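Local structure of betaine aldehyde dehydrogenase (Staphylococcus aureus subsp. aureus COL, 4QTO) at residues 36-41 with 76-81; 81-84 with 88-91; 191-196 with 498-503. The protein oxidises betaine aldehyde to glycine betaine with NAD as the probable coenzyme, as a member of the aldehyde dehydrogenase family. All coordinates share one frame; numbering follows the deposited sequence.

Contact 1 (36-41 with 76-81)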
loop_
_atom_site.group_PDB
_atom_site.type_symbol
_atom_site.label_atom_id
_atom_site.label_comp_id
_atom_site.label_asym_id
_atom_site.label_seq_id
_atom_site.Cartn_x
_atom_site.Cartn_y
_atom_site.Cartn_z
ATOM N N TYR A 36 -7.526 -19.635 -32.386
ATOM C CA TYR A 36 -6.346 -20.192 -31.739
ATOM C C TYR A 36 -6.786 -20.887 -30.469
ATOM O O TYR A 36 -7.195 -20.229 -29.520
ATOM C CB TYR A 36 -5.294 -19.119 -31.439
ATOM C CG TYR A 36 -3.966 -19.664 -30.960
ATOM C CD1 TYR A 36 -3.108 -20.305 -31.827
ATOM C CD2 TYR A 36 -3.573 -19.520 -29.648
ATOM C CE1 TYR A 36 -1.872 -20.766 -31.398
ATOM C CE2 TYR A 36 -2.337 -19.979 -29.216
ATOM C CZ TYR A 36 -1.505 -20.607 -30.120
ATOM O OH TYR A 36 -0.234 -21.084 -29.767
ATOM N N ILE A 37 -6.795 -22.214 -30.480
ATOM C CA ILE A 37 -7.303 -22.977 -29.377
ATOM C C ILE A 37 -6.301 -24.037 -28.947
ATOM O O ILE A 37 -5.852 -24.877 -29.763
ATOM C CB ILE A 37 -8.665 -23.645 -29.743
ATOM C CG1 ILE A 37 -9.668 -22.597 -30.238
ATOM C CG2 ILE A 37 -9.199 -24.417 -28.544
ATOM C CD1 ILE A 37 -11.029 -23.144 -30.644
ATOM N N ASP A 38 -5.911 -23.994 -27.691
ATOM C CA ASP A 38 -5.033 -24.984 -27.128
ATOM C C ASP A 38 -3.749 -25.158 -27.946
ATOM O O ASP A 38 -3.348 -26.295 -28.309
ATOM C CB ASP A 38 -5.787 -26.318 -26.970
ATOM C CG ASP A 38 -5.213 -27.192 -25.863
ATOM O OD1 ASP A 38 -4.372 -26.733 -25.070
ATOM O OD2 ASP A 38 -5.670 -28.345 -25.752
ATOM N N GLY A 39 -3.123 -24.031 -28.238
ATOM C CA GLY A 39 -1.845 -23.999 -28.951
ATOM C C GLY A 39 -1.877 -24.250 -30.453
ATOM O O GLY A 39 -0.797 -24.426 -31.054
ATOM N N GLU A 40 -3.055 -24.299 -31.063
ATOM C CA GLU A 40 -3.169 -24.581 -32.483
ATOM C C GLU A 40 -4.098 -23.614 -33.175
ATOM O O GLU A 40 -5.149 -23.245 -32.605
ATOM C CB GLU A 40 -3.739 -25.995 -32.698
ATOM C CG GLU A 40 -2.883 -27.103 -32.090
ATOM C CD GLU A 40 -1.493 -27.232 -32.714
ATOM O OE1 GLU A 40 -1.301 -26.797 -33.880
ATOM O OE2 GLU A 40 -0.595 -27.833 -32.050
ATOM N N TRP A 41 -3.728 -23.227 -34.392
ATOM C CA TRP A 41 -4.600 -22.413 -35.241
ATOM C C TRP A 41 -5.607 -23.368 -35.888
ATOM O O TRP A 41 -5.228 -24.271 -36.645
ATOM C CB TRP A 41 -3.799 -21.644 -36.284
ATOM C CG TRP A 41 -2.943 -20.595 -35.651
ATOM C CD1 TRP A 41 -1.625 -20.701 -35.270
ATOM C CD2 TRP A 41 -3.355 -19.269 -35.308
ATOM N NE1 TRP A 41 -1.202 -19.526 -34.722
ATOM C CE2 TRP A 41 -2.251 -18.635 -34.692
ATOM C CE3 TRP A 41 -4.572 -18.571 -35.406
ATOM C CZ2 TRP A 41 -2.317 -17.296 -34.212
ATOM C CZ3 TRP A 41 -4.632 -17.234 -34.954
ATOM C CH2 TRP A 41 -3.513 -16.621 -34.362
ATOM N N ILE A 76 -12.285 -22.998 -23.354
ATOM C CA ILE A 76 -12.402 -22.812 -21.898
ATOM C C ILE A 76 -11.827 -24.031 -21.140
ATOM O O ILE A 76 -11.101 -23.892 -20.133
ATOM C CB ILE A 76 -13.869 -22.539 -21.512
ATOM C CG1 ILE A 76 -14.251 -21.140 -22.007
ATOM C CG2 ILE A 76 -14.065 -22.660 -20.001
ATOM C CD1 ILE A 76 -15.736 -20.896 -21.992
ATOM N N LEU A 77 -12.132 -25.229 -21.622
ATOM C CA LEU A 77 -11.610 -26.428 -20.978
ATOM C C LEU A 77 -10.088 -26.507 -21.100
ATOM O O LEU A 77 -9.420 -26.963 -20.181
ATOM C CB LEU A 77 -12.277 -27.681 -21.517
ATOM C CG LEU A 77 -13.766 -27.793 -21.168
ATOM C CD1 LEU A 77 -14.366 -29.021 -21.846
ATOM C CD2 LEU A 77 -14.002 -27.843 -19.679
ATOM N N ALA A 78 -9.549 -26.041 -22.212
ATOM C CA ALA A 78 -8.085 -26.007 -22.393
ATOM C C ALA A 78 -7.439 -25.000 -21.466
ATOM O O ALA A 78 -6.377 -25.263 -20.899
ATOM C CB ALA A 78 -7.728 -25.692 -23.827
ATOM N N ALA A 79 -8.087 -23.845 -21.304
ATOM C CA ALA A 79 -7.609 -22.813 -20.374
ATOM C C ALA A 79 -7.575 -23.376 -18.953
ATOM O O ALA A 79 -6.635 -23.148 -18.172
ATOM C CB ALA A 79 -8.495 -21.587 -20.478
ATOM N N ARG A 80 -8.643 -24.095 -18.570
ATOM C CA ARG A 80 -8.699 -24.708 -17.266
ATOM C C ARG A 80 -7.587 -25.728 -17.086
ATOM O O ARG A 80 -6.913 -25.752 -16.049
ATOM C CB ARG A 80 -10.090 -25.349 -17.017
ATOM C CG ARG A 80 -10.195 -26.238 -15.773
ATOM C CD ARG A 80 -9.839 -25.531 -14.474
ATOM N NE ARG A 80 -10.763 -24.423 -14.230
ATOM C CZ ARG A 80 -10.521 -23.401 -13.417
ATOM N NH1 ARG A 80 -9.391 -23.316 -12.741
ATOM N NH2 ARG A 80 -11.430 -22.453 -13.289
ATOM N N ARG A 81 -7.415 -26.615 -18.061
ATOM C CA ARG A 81 -6.359 -27.626 -17.975
ATOM C C ARG A 81 -4.977 -26.974 -17.797
ATOM O O ARG A 81 -4.176 -27.389 -16.940
ATOM C CB ARG A 81 -6.365 -28.505 -19.233
ATOM C CG ARG A 81 -5.476 -29.728 -19.094
ATOM C CD ARG A 81 -5.098 -30.321 -20.445
ATOM N NE ARG A 81 -4.207 -29.407 -21.169
ATOM C CZ ARG A 81 -4.486 -28.816 -22.332
ATOM N NH1 ARG A 81 -5.612 -29.089 -22.987
ATOM N NH2 ARG A 81 -3.583 -28.004 -22.878
#
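OD1 of D38 takes the shortest polar bond here, from NH2 of R81 at 2.7 Å, nearly straight at 169°, along the syn lone pair that faces the other carboxylate oxygen. NH1 of R81 completes an end-on, two-pronged salt bridge by reaching OD2 of D38 at 2.9 Å; this second bond also arrives on the syn side but from 27° out of the carboxylate plane. Both oxygens lie close to the guanidinium plane, although carboxylate and guanidinium are turned 32° against each other. The arginine chain, bent at chi3, folds back over its own helix, so that the guanidinium carries A78 O over one face. Under the carboxylate lies A78, whose CB is 3.6 Å from CG of D38, an apolar footing for the acid one helical turn before R81. D38 sits with positive phi in the type I' turn from I37 to E40, which closes the two-stranded hairpin of strands 35-37 and 40-42, and its backbone N is hydrogen-bonded to OD1 of N231. The salt bridge thus fastens the hairpin tip to helix 69-85. Two charged bonds to one arginine fix the rotation of the carboxylate and probably favour its ionised form.

Contact 2 (81-84 with 88-91); sequences RAFE and WSQE
S89 meets F83 where the chain leaves helix 69-85 and folds back on the helix's last turns, in the loop that joins helix 69-85 to helix 93-109. The loop residues W88 to E91 form a type I beta turn, closed by a bond from E91 N to W88 O.

The polar link runs through the serine hydroxyl. OG of S89 lies 3.1 Å from the main-chain O of F83, a likely hydrogen bond, although the hydroxyl proton has another acceptor within reach. With chi1 at 63°, OG stands between the backbone N and the carbonyl carbon of its own residue, which turns it to the helix.

Apolar contact accompanies it. The F83 ring swings back to the loop although its CB leaves the backbone pointing away: CG lies anti to the backbone N (chi1 -172°), and CE1 comes within 3.6 Å of S89 CB. OG of the serine stands over one face of the ring, displaced to its rim. P170 of strand 162-177 touches both residues, and K462 of a second subunit packs on F83, so this helix end borders a subunit interface.

Water supplies the rest. A82 O accepts a hydrogen bond from water 1 at 2.8 Å, and that water accepts one from S89 N at 2.9 Å, joining a carbonyl near the helix end to a loop amide. Water 2 makes a second, weaker bridge, its bonds long at both ends: it lies 3.2 Å from A82 O, to which it donates, and 3.4 Å from W88 N, from which it accepts.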
loop_
_atom_site.group_PDB
_atom_site.type_symbol
_atom_site.label_atom_id
_atom_site.label_comp_id
_atom_site.label_asym_id
_atom_site.label_seq_id
_atom_site.Cartn_x
_atom_site.Cartn_y
_atom_site.Cartn_z
ATOM N N ARG A 81 -7.415 -26.615 -18.061
ATOM C CA ARG A 81 -6.359 -27.626 -17.975
ATOM C C ARG A 81 -4.977 -26.974 -17.797
ATOM O O ARG A 81 -4.176 -27.389 -16.940
ATOM C CB ARG A 81 -6.365 -28.505 -19.233
ATOM C CG ARG A 81 -5.476 -29.728 -19.094
ATOM C CD ARG A 81 -5.098 -30.321 -20.445
ATOM N NE ARG A 81 -4.207 -29.407 -21.169
ATOM C CZ ARG A 81 -4.486 -28.816 -22.332
ATOM N NH1 ARG A 81 -5.612 -29.089 -22.987
ATOM N NH2 ARG A 81 -3.583 -28.004 -22.878
ATOM N N ALA A 82 -4.729 -25.949 -18.595
ATOM C CA ALA A 82 -3.493 -25.200 -18.527
ATOM C C ALA A 82 -3.314 -24.548 -17.143
ATOM O O ALA A 82 -2.219 -24.603 -16.555
ATOM C CB ALA A 82 -3.423 -24.173 -19.624
ATOM N N PHE A 83 -4.381 -23.943 -16.625
ATOM C CA PHE A 83 -4.313 -23.308 -15.317
ATOM C C PHE A 83 -3.937 -24.348 -14.240
ATOM O O PHE A 83 -3.025 -24.105 -13.432
ATOM C CB PHE A 83 -5.633 -22.613 -14.953
ATOM C CG PHE A 83 -5.519 -21.808 -13.711
ATOM C CD1 PHE A 83 -4.938 -20.545 -13.766
ATOM C CD2 PHE A 83 -5.912 -22.304 -12.498
ATOM C CE1 PHE A 83 -4.724 -19.817 -12.622
ATOM C CE2 PHE A 83 -5.714 -21.550 -11.345
ATOM C CZ PHE A 83 -5.131 -20.322 -11.413
ATOM N N GLU A 84 -4.580 -25.514 -14.273
ATOM C CA GLU A 84 -4.332 -26.557 -13.262
ATOM C C GLU A 84 -2.946 -27.169 -13.399
ATOM O O GLU A 84 -2.407 -27.640 -12.403
ATOM C CB GLU A 84 -5.392 -27.643 -13.319
ATOM C CG GLU A 84 -6.804 -27.091 -13.108
ATOM C CD GLU A 84 -6.969 -26.340 -11.796
ATOM O OE1 GLU A 84 -6.317 -26.710 -10.810
ATOM O OE2 GLU A 84 -7.773 -25.412 -11.701
ATOM N N TRP A 88 1.994 -21.845 -16.254
ATOM C CA TRP A 88 2.007 -20.383 -16.244
ATOM C C TRP A 88 1.652 -19.824 -14.881
ATOM O O TRP A 88 2.251 -18.853 -14.387
ATOM C CB TRP A 88 1.055 -19.821 -17.321
ATOM C CG TRP A 88 1.233 -18.357 -17.547
ATOM C CD1 TRP A 88 0.323 -17.376 -17.369
ATOM C CD2 TRP A 88 2.421 -17.720 -17.997
ATOM N NE1 TRP A 88 0.870 -16.152 -17.669
ATOM C CE2 TRP A 88 2.159 -16.337 -18.066
ATOM C CE3 TRP A 88 3.689 -18.180 -18.342
ATOM C CZ2 TRP A 88 3.107 -15.420 -18.450
ATOM C CZ3 TRP A 88 4.635 -17.244 -18.739
ATOM C CH2 TRP A 88 4.334 -15.893 -18.786
ATOM N N SER A 89 0.666 -20.433 -14.219
ATOM C CA SER A 89 0.199 -19.915 -12.953
ATOM C C SER A 89 1.196 -20.012 -11.833
ATOM O O SER A 89 1.061 -19.258 -10.858
ATOM C CB SER A 89 -1.170 -20.566 -12.597
ATOM O OG SER A 89 -1.022 -21.985 -12.425
ATOM N N GLN A 90 2.152 -20.954 -11.934
ATOM C CA GLN A 90 3.199 -21.143 -10.929
ATOM C C GLN A 90 4.553 -20.700 -11.448
ATOM O O GLN A 90 5.587 -20.925 -10.796
ATOM C CB GLN A 90 3.230 -22.608 -10.461
ATOM C CG GLN A 90 1.934 -23.069 -9.841
ATOM C CD GLN A 90 1.605 -22.345 -8.564
ATOM O OE1 GLN A 90 2.500 -21.989 -7.794
ATOM N NE2 GLN A 90 0.314 -22.137 -8.313
ATOM N N GLU A 91 4.598 -20.113 -12.639
ATOM C CA GLU A 91 5.823 -19.513 -13.154
ATOM C C GLU A 91 6.131 -18.332 -12.228
ATOM O O GLU A 91 5.229 -17.793 -11.561
ATOM C CB GLU A 91 5.624 -19.002 -14.584
ATOM C CG GLU A 91 6.799 -18.371 -15.261
ATOM C CD GLU A 91 8.037 -19.246 -15.242
ATOM O OE1 GLU A 91 8.220 -20.013 -16.231
ATOM O OE2 GLU A 91 8.798 -19.204 -14.227
HETATM O O HOH W 1 -0.948 -22.287 -15.779
HETATM O O HOH W 2 -0.326 -22.891 -18.445
#

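Contact 3 (191-196 with 498-503)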
loop_
_atom_site.group_PDB
_atom_site.type_symbol
_atom_site.label_atom_id
_atom_site.label_comp_id
_atom_site.label_asym_id
_atom_site.label_seq_id
_atom_site.Cartn_x
_atom_site.Cartn_y
_atom_site.Cartn_z
ATOM N N ILE A 191 -5.640 -8.504 -21.725
ATOM C CA ILE A 191 -4.602 -9.509 -21.842
ATOM C C ILE A 191 -3.448 -9.224 -20.911
ATOM O O ILE A 191 -2.929 -10.141 -20.239
ATOM C CB ILE A 191 -4.050 -9.561 -23.279
ATOM C CG1 ILE A 191 -5.116 -10.124 -24.229
ATOM C CG2 ILE A 191 -2.822 -10.424 -23.369
ATOM C CD1 ILE A 191 -4.793 -9.843 -25.674
ATOM N N ALA A 192 -3.016 -7.965 -20.852
ATOM C CA ALA A 192 -1.797 -7.654 -20.104
ATOM C C ALA A 192 -1.866 -8.064 -18.639
ATOM O O ALA A 192 -0.956 -8.759 -18.141
ATOM C CB ALA A 192 -1.409 -6.205 -20.273
ATOM N N PRO A 193 -2.921 -7.665 -17.896
ATOM C CA PRO A 193 -2.964 -8.112 -16.499
ATOM C C PRO A 193 -3.231 -9.588 -16.344
ATOM O O PRO A 193 -2.742 -10.200 -15.409
ATOM C CB PRO A 193 -4.095 -7.267 -15.895
ATOM C CG PRO A 193 -4.963 -6.907 -17.071
ATOM C CD PRO A 193 -3.967 -6.663 -18.174
ATOM N N ALA A 194 -4.004 -10.189 -17.238
ATOM C CA ALA A 194 -4.296 -11.614 -17.128
ATOM C C ALA A 194 -2.996 -12.401 -17.218
ATOM O O ALA A 194 -2.737 -13.306 -16.420
ATOM C CB ALA A 194 -5.246 -12.058 -18.220
ATOM N N LEU A 195 -2.157 -12.063 -18.197
ATOM C CA LEU A 195 -0.885 -12.775 -18.315
ATOM C C LEU A 195 0.069 -12.439 -17.191
ATOM O O LEU A 195 0.748 -13.340 -16.695
ATOM C CB LEU A 195 -0.224 -12.528 -19.674
ATOM C CG LEU A 195 -0.985 -13.124 -20.863
ATOM C CD1 LEU A 195 -0.265 -12.771 -22.149
ATOM C CD2 LEU A 195 -1.117 -14.631 -20.723
ATOM N N ALA A 196 0.131 -11.167 -16.796
ATOM C CA ALA A 196 1.038 -10.787 -15.716
ATOM C C ALA A 196 0.755 -11.550 -14.425
ATOM O O ALA A 196 1.714 -11.891 -13.698
ATOM C CB ALA A 196 0.969 -9.300 -15.469
ATOM N N GLU A 498 -5.845 -6.084 -10.027
ATOM C CA GLU A 498 -6.584 -6.768 -8.961
ATOM C C GLU A 498 -7.809 -7.547 -9.415
ATOM O O GLU A 498 -8.207 -8.500 -8.758
ATOM C CB GLU A 498 -6.941 -5.782 -7.842
ATOM C CG GLU A 498 -5.693 -5.327 -7.114
ATOM C CD GLU A 498 -5.904 -4.216 -6.090
ATOM O OE1 GLU A 498 -7.024 -3.684 -5.954
ATOM O OE2 GLU A 498 -4.905 -3.880 -5.435
ATOM N N GLU A 499 -8.390 -7.183 -10.556
ATOM C CA GLU A 499 -9.519 -7.921 -11.087
ATOM C C GLU A 499 -9.074 -9.345 -11.425
ATOM O O GLU A 499 -9.892 -10.284 -11.392
ATOM C CB GLU A 499 -10.102 -7.350 -12.382
ATOM C CG GLU A 499 -10.646 -5.940 -12.261
ATOM C CD GLU A 499 -11.971 -5.833 -11.532
ATOM O OE1 GLU A 499 -12.696 -6.866 -11.451
ATOM O OE2 GLU A 499 -12.249 -4.692 -11.016
ATOM N N TYR A 500 -7.766 -9.508 -11.716
ATOM C CA TYR A 500 -7.189 -10.778 -12.134
ATOM C C TYR A 500 -6.528 -11.560 -10.999
ATOM O O TYR A 500 -5.844 -12.565 -11.260
ATOM C CB TYR A 500 -6.238 -10.567 -13.329
ATOM C CG TYR A 500 -7.014 -10.151 -14.578
ATOM C CD1 TYR A 500 -7.290 -8.820 -14.869
ATOM C CD2 TYR A 500 -7.513 -11.110 -15.439
ATOM C CE1 TYR A 500 -8.082 -8.471 -15.953
ATOM C CE2 TYR A 500 -8.293 -10.771 -16.528
ATOM C CZ TYR A 500 -8.571 -9.459 -16.782
ATOM O OH TYR A 500 -9.367 -9.109 -17.865
ATOM N N LEU A 501 -6.743 -11.108 -9.762
ATOM C CA LEU A 501 -6.217 -11.763 -8.594
ATOM C C LEU A 501 -7.361 -12.181 -7.673
ATOM O O LEU A 501 -8.475 -11.615 -7.706
ATOM C CB LEU A 501 -5.305 -10.807 -7.807
ATOM C CG LEU A 501 -4.029 -10.403 -8.559
ATOM C CD1 LEU A 501 -3.316 -9.302 -7.786
ATOM C CD2 LEU A 501 -3.135 -11.608 -8.724
ATOM N N VAL A 502 -7.046 -13.144 -6.814
ATOM C CA VAL A 502 -7.969 -13.584 -5.765
ATOM C C VAL A 502 -7.139 -13.691 -4.477
ATOM O O VAL A 502 -5.971 -14.095 -4.517
ATOM C CB VAL A 502 -8.665 -14.901 -6.108
ATOM C CG1 VAL A 502 -7.684 -16.035 -6.359
ATOM C CG2 VAL A 502 -9.704 -15.252 -5.049
ATOM N N SER A 503 -7.739 -13.290 -3.357
ATOM C CA SER A 503 -7.046 -13.350 -2.062
ATOM C C SER A 503 -7.358 -14.646 -1.338
ATOM O O SER A 503 -8.506 -15.091 -1.293
ATOM C CB SER A 503 -7.520 -12.212 -1.162
ATOM O OG SER A 503 -7.145 -10.955 -1.679
#
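The Y500 ring lies against the backbone and side chains of P193 and A194, with P193 along its CD1/CE1 side and A194 along its CD2/CE2 side. On the proline side, CG of P193 is 3.7 Å from Y500 CE1, and P193 CB comes equally near to Y500 CD1. The two side chains cross at a slant. Along the other side of the ring A194 does the touching, its CB standing 3.7 Å from Y500 CD2, while its CA is at the same distance from that atom. Between these two groups the backbone N of A194 sits 4.0 Å above one face, displaced to the rim. Beside its backbone N and anti to the carbonyl carbon (chi1 -68°), CG of Y500 carries the ring from the turn E498 to L501 to the helix. That helix, 183-197, belongs to the Rossmann-type coenzyme domain of the aldehyde dehydrogenase fold and is kinked at P193, whose N cannot bond to the preceding turn. Strand 501-509 starts just beyond Y500 and runs antiparallel to strand 162-177, to which Y500 is tied by backbone bonds with V171. Beyond the apolar contacts the phenol is anchored at its far end, where Y500 OH is hydrogen-bonded to NE2 of Q176; the same glutamine touches A194.

Overall arrangement
From the N terminus, contact 1 comes first and closes a loop of 34 residues, holding the 35-37/40-42 hairpin to helix 69-85. Contact 2 begins where contact 1 ends: R81 belongs to both ranges, though it touches nothing across contact 2, which closes the short loop between helices 69-85 and 93-109. Contact 3 opens later and spans 301 residues, joining helix 183-197 to the chain's late strand 501-509; no loop crosses another. Contacts 2 and 3 touch directly: W88 NE1 lies 3.0 Å from L195 O, a probable hydrogen bond linking the inter-helix loop to helix 183-197. Contacts 1 and 3 stay about 10 Å apart at their nearest atoms.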